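Local structure of CmeC (Campylobacter jejuni, 4MT4) at residues Gly21-Glu26 against Ile379-Asp384; Phe258-Gly263 against Asn437-Val442. The protein probably acts as a trimeric outer membrane channel through which a drug efflux system expels its substrates from the cell. One frame throughout, in Å; residues are numbered along the deposited sequence.

Interaction 1: residues Gly21-Glu26 against Ile379-Asp384; sequences GALSWE and IRLQYD
Leu23 and Arg380 are the residues whose CA atoms come nearest, 8.7 Å apart, so side chains alone bridge a type I beta turn, Leu23 to Glu26, and a turn of helix 339-405. The beta turn is closed by the backbone bond from Glu26 N to Leu23 O; Glu26 OE1 also accepts a nearly straight bond from Leu23 N (2.9 Å), on the anti side and somewhat out of the carboxylate plane. Leu23 CD1 reaches both Arg380 CG and Leu381 CD2 at 3.7 Å, the two leucines running past each other in opposite directions. Arg380 leaves the helix with CG opposite the backbone N (chi1 179°) and bends at chi2, which lays its guanidinium against the indole. There Trp25 CH2 stands 3.4 Å from Arg380 NH2, the indole presenting its edge to one guanidinium face with the planes 77° apart. A salt bridge from Arg380 NH1 to Asp384 OD1 (3.1 Å), whose hydrogen bond is weak, steadies the guanidinium from within the helix. Glu26 OE2 lies 4.3 Å from Arg380 NE but well out of the guanidinium plane, offering electrostatic attraction at most, while Glu26 OE1 forms a salt bridge with Arg376. The arrangement is surface packing of an N-terminal loop on a long helix of the outer membrane factor fold.

Interaction 2: residues Phe258-Gly263 against Asn437-Val442; sequences FDIPTG and NSIVDV
Where the loop between helices 240-245 and 273-293 runs over helix 411-445 of the outer membrane factor fold, Phe258, Ile260 and Pro261 pack on Ile439 and Val442, one helical turn apart. The closest CA pair is Ile260 and Val442, at 7.4 Å. Ile439 meets Phe258 with both branches and Ile260 with CD1. Its CG2 sits over one face of the Phe258 ring, 4.1 Å from Phe258 CG and displaced toward the rim, while Ile439 CD1 touches Phe258 CD1 at 3.9 Å and Ile260 CD1 at 3.8 Å. Ile260 places CG1 between its backbone N and carbonyl carbon (chi1 61°) and extends from there, so that Ile260 CD1 enters between the two helix residues and also reaches Val442 CG1 at 4.1 Å. Val442 CG1 in turn lies 3.9 Å from Pro261 O. Before Ile260, an inverse gamma turn centred on Asp259 bends the chain, with a weak bond from Ile260 N to Phe258 O. Phe41 meets the Phe258 ring with the planes at about 55°, and Arg376 of helix 339-405 touches both Ile439 and Val442. All five touching residues are buried, and the side chains joining them are hydrocarbon; the contact therefore rests on van der Waals packing and the exclusion of water.

In the fold
Interactions 1 and 2 have centres 12 Å apart and meet directly. Gly21 N approaches Thr262 O at 2.6 Å, probably a hydrogen bond, and Ala22 CB packs on Thr262 CB at 3.7 Å, so the two loops are joined directly. Their helices, 339-405 and 411-445, follow each other in the chain and touch through Ile379 CD1 and Ser438 CB at 3.8 Å. Arg376 connects the two contacts: it bonds to Gly21 O and Glu26 OE1 of interaction 1 and packs on Ile439 and Val442 of interaction 2. Interaction 1 also borders a second subunit, with Leu381 packing on its Asn219, whereas interaction 2 touches no other chain. Neither includes a residue of the lipid-like ligand's pocket (Cys1, Ile124, Asp125, Leu126).

Interaction 1: residues Gly21-Glu26 against Ile379-Asp384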
# COMPACT_ATOMS: atom_id res chain seq x y z
N GLY B 21 28.46 13.60 9.88
CA GLY B 21 28.72 12.26 9.40
C GLY B 21 30.20 11.98 9.20
O GLY B 21 30.58 11.15 8.38
N ALA B 22 31.04 12.69 9.94
CA ALA B 22 32.48 12.52 9.84
C ALA B 22 33.10 12.14 11.17
O ALA B 22 32.81 12.75 12.20
CB ALA B 22 33.12 13.79 9.29
N LEU B 23 33.95 11.12 11.16
CA LEU B 23 34.69 10.73 12.35
C LEU B 23 35.78 11.75 12.65
O LEU B 23 36.18 12.51 11.76
CB LEU B 23 35.29 9.33 12.19
CG LEU B 23 34.28 8.18 12.11
CD1 LEU B 23 34.99 6.85 11.90
CD2 LEU B 23 33.41 8.14 13.36
N SER B 24 36.25 11.78 13.89
CA SER B 24 37.21 12.79 14.34
C SER B 24 38.53 12.72 13.57
O SER B 24 39.24 13.72 13.45
CB SER B 24 37.47 12.64 15.84
OG SER B 24 37.82 11.30 16.16
N TRP B 25 38.85 11.54 13.04
CA TRP B 25 40.07 11.37 12.25
C TRP B 25 39.76 11.34 10.75
O TRP B 25 40.63 11.04 9.94
CB TRP B 25 40.80 10.09 12.66
CG TRP B 25 39.94 8.87 12.70
CD1 TRP B 25 39.27 8.37 13.77
CD2 TRP B 25 39.66 7.98 11.60
NE1 TRP B 25 38.59 7.23 13.42
CE2 TRP B 25 38.81 6.97 12.09
CE3 TRP B 25 40.05 7.95 10.26
CZ2 TRP B 25 38.34 5.93 11.28
CZ3 TRP B 25 39.58 6.92 9.46
CH2 TRP B 25 38.74 5.93 9.97
N GLU B 26 38.51 11.65 10.41
CA GLU B 26 38.08 11.67 9.01
C GLU B 26 37.95 13.10 8.48
O GLU B 26 37.61 14.02 9.23
CB GLU B 26 36.75 10.93 8.85
CG GLU B 26 36.89 9.41 8.82
CD GLU B 26 35.56 8.71 8.57
OE1 GLU B 26 34.51 9.29 8.92
OE2 GLU B 26 35.57 7.59 8.02
N ILE B 379 28.88 2.70 11.72
CA ILE B 379 29.19 1.39 11.17
C ILE B 379 30.66 1.33 10.77
O ILE B 379 31.28 0.26 10.76
CB ILE B 379 28.28 1.07 9.96
CG1 ILE B 379 26.81 1.04 10.39
CG2 ILE B 379 28.64 -0.27 9.35
CD1 ILE B 379 25.84 0.90 9.24
N ARG B 380 31.24 2.49 10.45
CA ARG B 380 32.67 2.58 10.16
C ARG B 380 33.49 2.15 11.37
O ARG B 380 34.51 1.48 11.24
CB ARG B 380 33.05 4.00 9.74
CG ARG B 380 34.52 4.18 9.44
CD ARG B 380 35.00 3.23 8.35
NE ARG B 380 36.42 3.38 8.07
CZ ARG B 380 37.38 2.76 8.74
NH1 ARG B 380 37.08 1.92 9.72
NH2 ARG B 380 38.65 2.96 8.41
N LEU B 381 33.02 2.55 12.56
CA LEU B 381 33.65 2.13 13.80
C LEU B 381 33.45 0.64 14.02
O LEU B 381 34.37 -0.07 14.45
CB LEU B 381 33.08 2.91 14.99
CG LEU B 381 33.32 4.43 14.99
CD1 LEU B 381 32.65 5.06 16.21
CD2 LEU B 381 34.80 4.74 14.97
N GLN B 382 32.25 0.16 13.72
CA GLN B 382 31.90 -1.25 13.86
C GLN B 382 32.78 -2.13 12.98
O GLN B 382 33.03 -3.29 13.32
CB GLN B 382 30.43 -1.48 13.51
CG GLN B 382 29.45 -0.90 14.52
CD GLN B 382 28.01 -1.25 14.19
OE1 GLN B 382 27.27 -1.73 15.05
NE2 GLN B 382 27.61 -1.01 12.95
N TYR B 383 33.23 -1.59 11.85
CA TYR B 383 34.10 -2.32 10.94
C TYR B 383 35.40 -2.71 11.63
O TYR B 383 35.84 -3.85 11.55
CB TYR B 383 34.39 -1.49 9.69
CG TYR B 383 34.92 -2.29 8.52
CD1 TYR B 383 36.26 -2.65 8.44
CD2 TYR B 383 34.07 -2.68 7.49
CE1 TYR B 383 36.74 -3.38 7.37
CE2 TYR B 383 34.54 -3.41 6.42
CZ TYR B 383 35.88 -3.76 6.36
OH TYR B 383 36.35 -4.49 5.29
N ASP B 384 36.00 -1.75 12.32
CA ASP B 384 37.24 -1.98 13.05
C ASP B 384 37.01 -2.90 14.25
O ASP B 384 37.85 -3.73 14.58
CB ASP B 384 37.85 -0.66 13.52
CG ASP B 384 38.32 0.20 12.36
OD1 ASP B 384 38.57 -0.35 11.27
OD2 ASP B 384 38.46 1.43 12.55

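Interaction 2: residues Phe258-Gly263 against Asn437-Val442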
# COMPACT_ATOMS: atom_id res chain seq x y z
N PHE B 258 35.39 6.56 0.42
CA PHE B 258 34.50 7.06 -0.62
C PHE B 258 34.28 8.57 -0.51
O PHE B 258 34.14 9.10 0.59
CB PHE B 258 33.15 6.34 -0.56
CG PHE B 258 33.25 4.85 -0.76
CD1 PHE B 258 33.50 4.01 0.31
CD2 PHE B 258 33.10 4.30 -2.02
CE1 PHE B 258 33.59 2.64 0.13
CE2 PHE B 258 33.19 2.93 -2.21
CZ PHE B 258 33.43 2.10 -1.13
N ASP B 259 34.26 9.25 -1.65
CA ASP B 259 34.00 10.68 -1.69
C ASP B 259 32.51 10.98 -1.56
O ASP B 259 31.84 11.28 -2.55
CB ASP B 259 34.56 11.30 -2.97
CG ASP B 259 34.28 10.44 -4.20
OD1 ASP B 259 33.51 9.47 -4.09
OD2 ASP B 259 34.83 10.76 -5.28
N ILE B 260 32.00 10.90 -0.34
CA ILE B 260 30.59 11.16 -0.07
C ILE B 260 30.45 12.26 0.98
O ILE B 260 31.35 12.45 1.81
CB ILE B 260 29.86 9.89 0.40
CG1 ILE B 260 30.47 9.37 1.70
CG2 ILE B 260 29.88 8.82 -0.68
CD1 ILE B 260 29.76 8.15 2.26
N PRO B 261 29.33 13.00 0.95
CA PRO B 261 29.08 14.06 1.92
C PRO B 261 29.11 13.58 3.37
O PRO B 261 28.74 12.43 3.65
CB PRO B 261 27.68 14.56 1.55
CG PRO B 261 27.55 14.25 0.11
CD PRO B 261 28.29 12.95 -0.09
N THR B 262 29.55 14.44 4.27
CA THR B 262 29.56 14.14 5.70
C THR B 262 28.65 15.10 6.44
O THR B 262 28.45 14.98 7.65
CB THR B 262 30.98 14.23 6.29
OG1 THR B 262 31.46 15.58 6.18
CG2 THR B 262 31.93 13.30 5.54
N GLY B 263 28.09 16.05 5.70
CA GLY B 263 27.15 17.01 6.24
C GLY B 263 26.09 17.32 5.20
O GLY B 263 26.26 17.00 4.02
N ASN B 437 26.37 -0.90 2.22
CA ASN B 437 25.02 -0.39 2.03
C ASN B 437 24.80 0.94 2.74
O ASN B 437 23.89 1.70 2.39
CB ASN B 437 23.99 -1.42 2.51
CG ASN B 437 23.91 -2.64 1.62
OD1 ASN B 437 24.44 -2.64 0.50
ND2 ASN B 437 23.24 -3.68 2.09
N SER B 438 25.62 1.21 3.75
CA SER B 438 25.54 2.48 4.46
C SER B 438 26.04 3.61 3.57
O SER B 438 25.57 4.74 3.66
CB SER B 438 26.35 2.43 5.76
OG SER B 438 27.74 2.48 5.50
N ILE B 439 27.00 3.28 2.70
CA ILE B 439 27.51 4.23 1.72
C ILE B 439 26.40 4.61 0.75
O ILE B 439 26.21 5.78 0.43
CB ILE B 439 28.70 3.66 0.93
CG1 ILE B 439 29.83 3.25 1.89
CG2 ILE B 439 29.21 4.67 -0.07
CD1 ILE B 439 30.39 4.39 2.69
N VAL B 440 25.67 3.60 0.28
CA VAL B 440 24.58 3.79 -0.66
C VAL B 440 23.46 4.65 -0.07
O VAL B 440 22.92 5.53 -0.74
CB VAL B 440 23.99 2.43 -1.11
CG1 VAL B 440 22.86 2.64 -2.11
CG2 VAL B 440 25.08 1.57 -1.72
N ASP B 441 23.13 4.40 1.19
CA ASP B 441 22.08 5.14 1.88
C ASP B 441 22.39 6.64 1.92
O ASP B 441 21.50 7.46 1.74
CB ASP B 441 21.88 4.61 3.30
CG ASP B 441 21.14 3.28 3.33
OD1 ASP B 441 20.33 3.04 2.41
OD2 ASP B 441 21.37 2.49 4.26
N VAL B 442 23.65 6.97 2.15
CA VAL B 442 24.10 8.36 2.14
C VAL B 442 23.96 8.95 0.74
O VAL B 442 23.41 10.04 0.57
CB VAL B 442 25.56 8.50 2.61
CG1 VAL B 442 26.04 9.94 2.44
CG2 VAL B 442 25.70 8.05 4.05